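Local coordinates for protein L-2,4-diaminobutyric acid acetyltransferase (Geobacillus sp., PDB 6SLL) that transfers an acetyl group from acetyl-coenzyme A to L-2,4-diaminobutyrate, a step in the biosynthesis of the chemical chaperone ectoine, at residues M51-G54 with D55-D59; F77-P80 with R81-E84; M106-G109 with L110-K114. All coordinates share one frame; numbering follows the deposited sequence.

Interaction 1 of 3, residues M51-G54 with D55-D59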
ATOM      1  N   MET B  51       8.388  -3.933   2.060  1.00  8.88           N
ATOM      2  CA  MET B  51       9.545  -3.167   1.552  1.00  9.11           C
ATOM      3  C   MET B  51       9.105  -1.841   1.035  1.00  9.13           C
ATOM      4  O   MET B  51       9.749  -0.809   1.316  1.00 10.05           O
ATOM      5  CB  MET B  51      10.232  -3.980   0.419  1.00 10.28           C
ATOM      6  CG  MET B  51      10.830  -5.211   0.857  1.00 10.43           C
ATOM      7  SD  MET B  51      11.498  -6.198  -0.524  1.00 12.28           S
ATOM      8  CE  MET B  51      11.750  -7.728   0.344  1.00 12.87           C
ATOM      9  N   LEU B  52       7.984  -1.771   0.288  1.00  9.79           N
ATOM     10  CA  LEU B  52       7.454  -0.491  -0.181  1.00  9.89           C
ATOM     11  C   LEU B  52       7.122   0.419   0.919  1.00  9.44           C
ATOM     12  O   LEU B  52       7.375   1.649   0.840  1.00 10.94           O
ATOM     13  CB  LEU B  52       6.228  -0.602  -1.030  1.00 13.84           C
ATOM     14  CG  LEU B  52       6.289  -1.211  -2.320  1.00 14.07           C
ATOM     15  CD1 LEU B  52       4.917  -1.083  -3.029  1.00 12.97           C
ATOM     16  CD2 LEU B  52       7.364  -0.552  -3.215  1.00 13.13           C
ATOM     17  N   LEU B  53       6.473  -0.090   1.961  1.00  9.40           N
ATOM     18  CA  LEU B  53       6.152   0.771   3.074  1.00  9.60           C
ATOM     19  C   LEU B  53       7.379   1.316   3.718  1.00  9.83           C
ATOM     20  O   LEU B  53       7.441   2.499   4.043  1.00 11.77           O
ATOM     21  CB  LEU B  53       5.282  -0.035   4.068  1.00  9.70           C
ATOM     22  CG  LEU B  53       3.854  -0.308   3.609  1.00 10.19           C
ATOM     23  CD1 LEU B  53       3.210  -1.399   4.433  1.00 11.06           C
ATOM     24  CD2 LEU B  53       2.983   0.949   3.689  1.00 11.94           C
ATOM     25  N   GLY B  54       8.416   0.506   3.908  1.00  9.05           N
ATOM     26  CA  GLY B  54       9.674   0.925   4.444  1.00  9.54           C
ATOM     27  C   GLY B  54      10.420   1.890   3.571  1.00 10.33           C
ATOM     28  O   GLY B  54      11.286   2.595   4.073  1.00 13.38           O
ATOM     29  N   ASP B  55      10.159   1.874   2.267  1.00 10.12           N
ATOM     30  CA  ASP B  55      10.826   2.758   1.353  0.80 10.35           C
ATOM     31  C   ASP B  55      10.044   4.036   1.157  1.00 10.25           C
ATOM     32  O   ASP B  55      10.443   5.107   1.596  1.00 14.59           O
ATOM     33  CB  ASP B  55      11.020   2.019   0.045  0.80 10.31           C
ATOM     34  CG  ASP B  55      11.812   2.743  -0.979  0.80 12.30           C
ATOM     35  OD1 ASP B  55      11.962   3.986  -0.851  0.80 12.70           O
ATOM     36  OD2 ASP B  55      12.347   1.964  -1.856  0.80 13.64           O
ATOM     37  N   TYR B  56       8.871   3.967   0.566  1.00  9.15           N
ATOM     38  CA  TYR B  56       8.095   5.159   0.136  1.00  8.83           C
ATOM     39  C   TYR B  56       7.270   5.768   1.254  1.00  8.30           C
ATOM     40  O   TYR B  56       6.976   6.971   1.165  1.00  9.23           O
ATOM     41  CB  TYR B  56       7.249   4.786  -1.064  1.00  8.84           C
ATOM     42  CG  TYR B  56       8.012   4.454  -2.288  1.00  9.88           C
ATOM     43  CD1 TYR B  56       8.434   5.440  -3.146  1.00 10.60           C
ATOM     44  CD2 TYR B  56       8.346   3.171  -2.605  1.00 10.32           C
ATOM     45  CE1 TYR B  56       9.231   5.163  -4.229  1.00 11.01           C
ATOM     46  CE2 TYR B  56       9.157   2.857  -3.689  1.00 11.06           C
ATOM     47  CZ  TYR B  56       9.589   3.878  -4.501  1.00 10.96           C
ATOM     48  OH  TYR B  56      10.399   3.584  -5.594  1.00 12.01           O
ATOM     49  N   PHE B  57       6.851   4.997   2.234  1.00  9.01           N
ATOM     50  CA  PHE B  57       5.897   5.421   3.240  1.00  8.72           C
ATOM     51  C   PHE B  57       6.499   5.570   4.623  1.00  8.63           C
ATOM     52  O   PHE B  57       5.811   5.748   5.615  1.00  9.39           O
ATOM     53  CB  PHE B  57       4.646   4.559   3.275  1.00  8.46           C
ATOM     54  CG  PHE B  57       3.863   4.600   2.029  1.00  8.81           C
ATOM     55  CD1 PHE B  57       2.919   5.631   1.820  1.00 10.09           C
ATOM     56  CD2 PHE B  57       4.023   3.706   1.028  1.00 10.37           C
ATOM     57  CE1 PHE B  57       2.175   5.677   0.674  1.00 11.05           C
ATOM     58  CE2 PHE B  57       3.298   3.773  -0.152  1.00 11.90           C
ATOM     59  CZ  PHE B  57       2.360   4.761  -0.324  1.00 12.13           C
ATOM     60  N   ASN B  58       7.855   5.447   4.736  1.00  9.64           N
ATOM     61  CA  ASN B  58       8.417   5.214   6.098  0.70 10.20           C
ATOM     62  C   ASN B  58       8.299   6.425   6.976  1.00  9.96           C
ATOM     63  O   ASN B  58       8.338   6.299   8.195  1.00 12.04           O
ATOM     64  CB  ASN B  58       9.810   4.695   6.080  0.70 11.51           C
ATOM     65  CG  ASN B  58      10.819   5.594   5.497  0.70 12.67           C
ATOM     66  OD1 ASN B  58      10.558   6.578   4.807  0.70 14.30           O
ATOM     67  ND2 ASN B  58      12.049   5.302   5.781  0.70 17.29           N
ATOM     68  N   ASP B  59       8.089   7.614   6.402  1.00 10.03           N
ATOM     69  CA  ASP B  59       7.903   8.841   7.213  1.00 10.66           C
ATOM     70  C   ASP B  59       6.660   8.778   8.084  1.00 10.22           C
ATOM     71  O   ASP B  59       6.585   9.537   9.048  1.00 11.98           O
ATOM     72  CB  ASP B  59       7.848  10.064   6.287  1.00 12.14           C
ATOM     73  CG  ASP B  59       9.072  10.105   5.380  1.00 13.03           C
ATOM     74  OD1 ASP B  59       9.027   9.458   4.314  1.00 13.21           O
ATOM     75  OD2 ASP B  59      10.060  10.675   5.764  1.00 15.70           O
TER
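Y56 lies one helical turn beyond L52 and packs back against it. CB passes 3.7 Å from L52 O, the carbonyl that the backbone N of Y56 also uses at 2.8 Å, a regular helical bond (152° at the hydrogen). With CG beside the backbone N (chi1 -66°), the ring is swung back along the helix: CD2 still neighbours L52 O, and CE2 meets the methyl L52 CD2 at 3.9 Å, an oblique apolar contact. At the tip, OH leaves the helix to hydrogen-bond E123 of the second subunit. L53 and F57 make a similar pair, L53 CD2 lying 4.0 Å from F57 CD2. The backbone bond from F57 N to L53 O is weak (3.1 Å, 134°). Both are i to i+4 pairs, one turned to the chain's own sheet and the other to the dimer interface. Helix 47-56 thus sits between two surfaces: L53 and F57 pack on S75 and F77 of strand 69-78, whereas L52 and Y56 meet W89 and F87 of strand 85-93 in the second subunit.

Interaction 2 of 3, residues F77-P80 with R81-E84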
ATOM      1  N   PHE B  77      -0.446   6.010   6.223  1.00  8.60           N
ATOM      2  CA  PHE B  77      -0.191   6.943   5.113  1.00  9.15           C
ATOM      3  C   PHE B  77      -1.169   8.067   5.178  1.00  9.37           C
ATOM      4  O   PHE B  77      -2.316   7.884   5.666  1.00 10.07           O
ATOM      5  CB  PHE B  77      -0.182   6.255   3.736  1.00  9.30           C
ATOM      6  CG  PHE B  77      -1.467   5.532   3.432  1.00  9.68           C
ATOM      7  CD1 PHE B  77      -2.610   6.181   2.980  1.00 10.29           C
ATOM      8  CD2 PHE B  77      -1.570   4.177   3.632  1.00 11.27           C
ATOM      9  CE1 PHE B  77      -3.806   5.497   2.760  1.00 12.31           C
ATOM     10  CE2 PHE B  77      -2.761   3.500   3.370  1.00 12.03           C
ATOM     11  CZ  PHE B  77      -3.878   4.134   2.940  1.00 12.47           C
ATOM     12  N   ARG B  78      -0.783   9.255   4.740  1.00  9.31           N
ATOM     13  CA  ARG B  78      -1.745  10.329   4.604  1.00  9.88           C
ATOM     14  C   ARG B  78      -2.602  10.104   3.368  1.00  9.80           C
ATOM     15  O   ARG B  78      -2.111   9.739   2.308  1.00 10.72           O
ATOM     16  CB  ARG B  78      -1.055  11.690   4.557  1.00 11.24           C
ATOM     17  CG  ARG B  78      -0.274  11.929   5.787  1.00 14.64           C
ATOM     18  CD  ARG B  78       0.121  13.105   6.201  1.00 20.38           C
ATOM     19  NE  ARG B  78      -0.851  14.195   6.374  1.00 15.54           N
ATOM     20  CZ  ARG B  78      -0.558  15.260   7.034  1.00 13.87           C
ATOM     21  NH1 ARG B  78       0.613  15.424   7.577  1.00 14.60           N
ATOM     22  NH2 ARG B  78      -1.440  16.268   7.068  1.00 13.80           N
ATOM     23  N   SER B  79      -3.927  10.290   3.501  1.00 10.17           N
ATOM     24  CA  SER B  79      -4.805  10.046   2.344  1.00 10.29           C
ATOM     25  C   SER B  79      -4.470  11.015   1.219  1.00 10.47           C
ATOM     26  O   SER B  79      -4.546  12.203   1.441  1.00 11.77           O
ATOM     27  CB  SER B  79      -6.241  10.223   2.859  1.00 10.87           C
ATOM     28  OG  SER B  79      -7.106  10.169   1.726  1.00 12.52           O
ATOM     29  N   PRO B  80      -4.245  10.512   0.027  1.00 11.10           N
ATOM     30  CA  PRO B  80      -3.897  11.461  -1.050  1.00 12.71           C
ATOM     31  C   PRO B  80      -4.939  12.505  -1.340  1.00 14.51           C
ATOM     32  O   PRO B  80      -4.581  13.722  -1.494  1.00 18.24           O
ATOM     33  CB  PRO B  80      -3.666  10.514  -2.247  1.00 14.94           C
ATOM     34  CG  PRO B  80      -3.105   9.287  -1.632  1.00 13.10           C
ATOM     35  CD  PRO B  80      -3.884   9.131  -0.338  1.00 11.83           C
ATOM     36  N   ARG B  81      -6.208  12.207  -1.322  1.00 14.46           N
ATOM     37  CA  ARG B  81      -7.240  13.204  -1.602  1.00 15.81           C
ATOM     38  C   ARG B  81      -7.583  14.055  -0.387  1.00 17.83           C
ATOM     39  O   ARG B  81      -8.040  15.209  -0.618  1.00 20.49           O
ATOM     40  CB  ARG B  81      -8.531  12.642  -2.083  1.00 18.03           C
ATOM     41  CG  ARG B  81      -8.514  11.907  -3.380  1.00 18.63           C
ATOM     42  CD  ARG B  81      -9.894  11.434  -3.790  1.00 19.27           C
ATOM     43  NE  ARG B  81     -10.498  10.563  -2.867  1.00 21.16           N
ATOM     44  CZ  ARG B  81     -10.253   9.274  -2.742  1.00 18.18           C
ATOM     45  NH1 ARG B  81      -9.532   8.665  -3.573  1.00 17.28           N
ATOM     46  NH2 ARG B  81     -10.777   8.594  -1.779  1.00 20.20           N
ATOM     47  N   ASN B  82      -7.397  13.538   0.822  1.00 15.67           N
ATOM     48  CA  ASN B  82      -7.832  14.183   2.029  1.00 13.52           C
ATOM     49  C   ASN B  82      -6.628  14.157   2.998  1.00 13.40           C
ATOM     50  O   ASN B  82      -6.577  13.416   3.927  1.00 12.44           O
ATOM     51  CB  ASN B  82      -9.044  13.478   2.652  1.00 14.79           C
ATOM     52  CG  ASN B  82     -10.196  13.432   1.698  1.00 18.75           C
ATOM     53  OD1 ASN B  82     -10.650  12.310   1.236  1.00 21.20           O
ATOM     54  ND2 ASN B  82     -10.688  14.555   1.391  1.00 20.94           N
ATOM     55  N   PRO B  83      -5.613  15.012   2.701  1.00 14.67           N
ATOM     56  CA  PRO B  83      -4.383  14.920   3.399  1.00 14.58           C
ATOM     57  C   PRO B  83      -4.402  15.179   4.903  1.00 14.09           C
ATOM     58  O   PRO B  83      -3.442  14.829   5.597  1.00 14.52           O
ATOM     59  CB  PRO B  83      -3.390  15.701   2.589  1.00 23.70           C
ATOM     60  CG  PRO B  83      -4.082  16.365   1.581  1.00 27.18           C
ATOM     61  CD  PRO B  83      -5.507  15.937   1.565  1.00 19.10           C
ATOM     62  N   GLU B  84      -5.445  15.806   5.413  1.00 12.79           N
ATOM     63  CA  GLU B  84      -5.565  15.958   6.831  1.00 13.12           C
ATOM     64  C   GLU B  84      -5.920  14.621   7.540  1.00 11.19           C
ATOM     65  O   GLU B  84      -5.889  14.628   8.771  1.00 12.21           O
ATOM     66  CB  GLU B  84      -6.575  17.014   7.202  1.00 14.08           C
ATOM     67  CG  GLU B  84      -5.994  18.382   6.849  1.00 19.95           C
ATOM     68  CD  GLU B  84      -6.889  19.539   7.354  1.00 21.74           C
ATOM     69  OE1 GLU B  84      -6.282  20.628   7.695  1.00 23.25           O
ATOM     70  OE2 GLU B  84      -8.190  19.284   7.670  1.00 23.70           O
TER
HETATM   71  O   HOH W   1      -7.321   9.656  -0.995  1.00 14.09           O
HETATM   72  O   HOH W   2      -9.695   9.871   2.331  1.00 16.70           O
HETATM   73  O   HOH W   3      -5.210  16.378  -2.209  1.00 42.66           O
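R78 grips P83 O side-on with two nitrogens, NE at 2.8 Å and NH2 at 2.9 Å, the oxygen lying in the guanidinium plane. The two bonds differ at the carbonyl: NE comes nearly along the C=O axis, while NH2 stands above the carbonyl plane. A bend at chi3 (54°) brings this edge round to the loop, and the two hydrogen bonds fix the rotation of the group. NH1 is held by the backbone oxygens of A115 and H117, tying the loop to the segment after helix 102-112.

Residues 79-84 connect antiparallel strands 69-78 and 85-93, a beta hairpin whose strands continue pairing through the backbone of S79 and T85. Within it S79-P80-R81-N82 form a type I turn, closed by a weak bond from N82 N to S79 O (3.2 Å). P83 CA adds a CA-H...O contact to the same oxygen.

Farther out, N82 N makes a weak bond to S79 OG (3.5 Å), which also hydrogen-bonds two waters. One water accepts from R81 N, and the other donates to N82 OD1; the first also lies over a face of the R81 guanidinium. That group reaches across the dimer interface, where NH1 forms a salt bridge with D59 of the second subunit and NH2 bonds the backbone oxygen of D55 there, with Y56 of that subunit packed against S79, P80 and R81.

Interaction 3 of 3, residues M106-G109 with L110-K114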
ATOM      1  N   MET B 106       3.907   3.242  20.077  1.00  9.89           N
ATOM      2  CA  MET B 106       4.111   3.414  18.663  1.00 10.29           C
ATOM      3  C   MET B 106       3.112   4.416  18.079  1.00  9.99           C
ATOM      4  O   MET B 106       3.459   5.224  17.226  1.00 10.68           O
ATOM      5  CB  MET B 106       3.902   2.086  17.887  1.00  9.79           C
ATOM      6  CG  MET B 106       5.032   1.086  18.051  1.00  9.39           C
ATOM      7  SD  MET B 106       4.976  -0.288  16.897  1.00  9.98           S
ATOM      8  CE  MET B 106       3.450  -1.094  17.390  1.00  9.76           C
ATOM      9  N   LEU B 107       1.835   4.346  18.530  1.00 10.21           N
ATOM     10  CA  LEU B 107       0.813   5.214  17.968  1.00  9.95           C
ATOM     11  C   LEU B 107       1.071   6.633  18.401  1.00 10.50           C
ATOM     12  O   LEU B 107       1.037   7.592  17.584  1.00 10.59           O
ATOM     13  CB  LEU B 107      -0.578   4.741  18.432  1.00 10.80           C
ATOM     14  CG  LEU B 107      -1.773   5.571  18.004  1.00 12.21           C
ATOM     15  CD1 LEU B 107      -1.824   5.757  16.471  1.00 13.89           C
ATOM     16  CD2 LEU B 107      -3.073   4.981  18.492  1.00 13.66           C
ATOM     17  N   THR B 108       1.373   6.878  19.673  1.00 10.59           N
ATOM     18  CA  THR B 108       1.661   8.224  20.174  1.00 11.36           C
ATOM     19  C   THR B 108       2.910   8.706  19.427  1.00 11.15           C
ATOM     20  O   THR B 108       2.978   9.886  18.945  1.00 12.09           O
ATOM     21  CB  THR B 108       1.939   8.164  21.688  1.00 13.37           C
ATOM     22  OG1 THR B 108       0.717   7.800  22.313  1.00 18.01           O
ATOM     23  CG2 THR B 108       2.475   9.477  22.240  1.00 15.99           C
ATOM     24  N   GLY B 109       3.929   7.893  19.303  1.00 10.97           N
ATOM     25  CA  GLY B 109       5.135   8.323  18.612  1.00 12.42           C
ATOM     26  C   GLY B 109       4.918   8.601  17.169  1.00 11.62           C
ATOM     27  O   GLY B 109       5.454   9.601  16.622  1.00 12.33           O
ATOM     28  N   LEU B 110       4.092   7.840  16.468  1.00 11.15           N
ATOM     29  CA  LEU B 110       3.772   8.119  15.097  1.00 11.67           C
ATOM     30  C   LEU B 110       3.176   9.496  14.941  1.00 11.19           C
ATOM     31  O   LEU B 110       3.528  10.263  14.017  1.00 11.35           O
ATOM     32  CB  LEU B 110       2.792   7.066  14.576  1.00 12.11           C
ATOM     33  CG  LEU B 110       2.241   7.247  13.169  1.00 14.00           C
ATOM     34  CD1 LEU B 110       3.393   7.345  12.129  1.00 17.27           C
ATOM     35  CD2 LEU B 110       1.269   6.150  12.853  1.00 17.63           C
ATOM     36  N   MET B 111       2.329   9.889  15.820  1.00 10.53           N
ATOM     37  CA  MET B 111       1.639  11.151  15.697  1.00 11.13           C
ATOM     38  C   MET B 111       2.541  12.347  16.002  1.00 11.47           C
ATOM     39  O   MET B 111       2.174  13.466  15.683  1.00 13.70           O
ATOM     40  CB  MET B 111       0.371  11.195  16.540  1.00 11.69           C
ATOM     41  CG  MET B 111      -0.661  10.172  16.061  1.00 13.37           C
ATOM     42  SD  MET B 111      -0.956   9.902  14.407  1.00 18.46           S
ATOM     43  CE  MET B 111      -1.444  11.361  14.308  1.00 11.19           C
ATOM     44  N   ASN B 112       3.747  12.137  16.526  1.00 11.12           N
ATOM     45  CA  ASN B 112       4.739  13.209  16.678  1.00 11.87           C
ATOM     46  C   ASN B 112       5.598  13.380  15.448  1.00 11.74           C
ATOM     47  O   ASN B 112       6.391  14.332  15.396  1.00 13.32           O
ATOM     48  CB  ASN B 112       5.678  12.894  17.865  1.00 11.99           C
ATOM     49  CG  ASN B 112       4.992  12.876  19.203  1.00 11.83           C
ATOM     50  OD1 ASN B 112       4.077  13.662  19.422  1.00 13.54           O
ATOM     51  ND2 ASN B 112       5.465  12.015  20.085  1.00 13.23           N
ATOM     52  N   GLN B 113       5.588  12.465  14.500  1.00 11.43           N
ATOM     53  CA  GLN B 113       6.530  12.529  13.423  1.00 11.37           C
ATOM     54  C   GLN B 113       6.310  13.736  12.591  1.00 10.60           C
ATOM     55  O   GLN B 113       5.168  14.222  12.392  1.00 10.91           O
ATOM     56  CB  GLN B 113       6.469  11.255  12.577  1.00 12.90           C
ATOM     57  CG  GLN B 113       6.838  10.016  13.419  1.00 15.69           C
ATOM     58  CD  GLN B 113       8.117  10.210  14.290  1.00 17.25           C
ATOM     59  OE1 GLN B 113       9.184  10.526  13.663  1.00 18.14           O
ATOM     60  NE2 GLN B 113       8.124  10.107  15.628  1.00 18.44           N
ATOM     61  N   LYS B 114       7.364  14.216  11.960  1.00 11.16           N
ATOM     62  CA  LYS B 114       7.294  15.421  11.166  1.00 11.81           C
ATOM     63  C   LYS B 114       6.272  15.331  10.060  1.00 11.13           C
ATOM     64  O   LYS B 114       5.541  16.285   9.795  1.00 12.58           O
ATOM     65  CB  LYS B 114       8.690  15.678  10.549  1.00 12.97           C
ATOM     66  CG  LYS B 114       8.801  16.934   9.768  1.00 15.83           C
ATOM     67  CD  LYS B 114      10.264  17.098   9.149  1.00 21.48           C
ATOM     68  CE  LYS B 114      10.408  18.263   8.312  1.00 24.42           C
ATOM     69  NZ  LYS B 114      11.806  18.430   7.861  1.00 35.83           N
TER
HETATM   70  O   HOH W   4       1.757  12.211  19.805  1.00 14.82           O
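L110 takes up the carbonyl of M106 with its backbone N (2.8 Å, 154° at the hydrogen), an ordinary helical step that leaves L110 CB resting 3.3 Å from M106 O. The branched end of L110 runs on into the buried side of the helix. M111 repeats the step on L107: its N bonds L107 O at 3.2 Å, and CG lies close to the same oxygen. From there the chain of M111 folds at chi2 and chi3, so that the sulfur end runs away from residues 106-109.

N112 N bonds G109 O at 3.1 Å, three residues back, with a weak second bond to T108 O. The side chain adds a bridge, one water donating both to N112 OD1 at 2.8 Å and to T108 O.

Q113 comes back on G109 by a different route. A bend at chi2 (-47°) curls the side chain round until NE2 donates to G109 O, a straight bond of 2.9 Å and 164° in the plane of its own amide. It reaches the oxygen from above the carbonyl plane, and N112 N arrives from the opposite face, so two donors clasp one carbonyl. The backbone N of Q113 meanwhile returns to L110 O.

Helix 102-112 is the crossover helix of the beta-alpha-beta unit with strands 85-93 and 121-125. M106 and L110 lie on I74 of strand 69-78, M106 also on V93 and L110 on L86 of strand 85-93, while L107, T108 and M111 meet Y140 of helix 131-144.

The three contacts lie along the chain in series, their centres about 16 Å apart from one another. Interaction 1 touches both others: F57 CD1 packs on F77 CB at 3.7 Å, and D59 O lies 3.9 Å from Q113 CB. Interactions 2 and 3 do not touch, their nearest atoms being about 5 Å apart. In the dimer, interactions 1 and 2 meet a second time across the subunit interface, whereas 106-114 has no contact with the other chain. Towards the active site, the side chain of L52 is about 6 Å from a bound diaminobutyrate, and that of M106 about 6 Å from coenzyme A, consistent with the cofactor position in GNAT acetyltransferases.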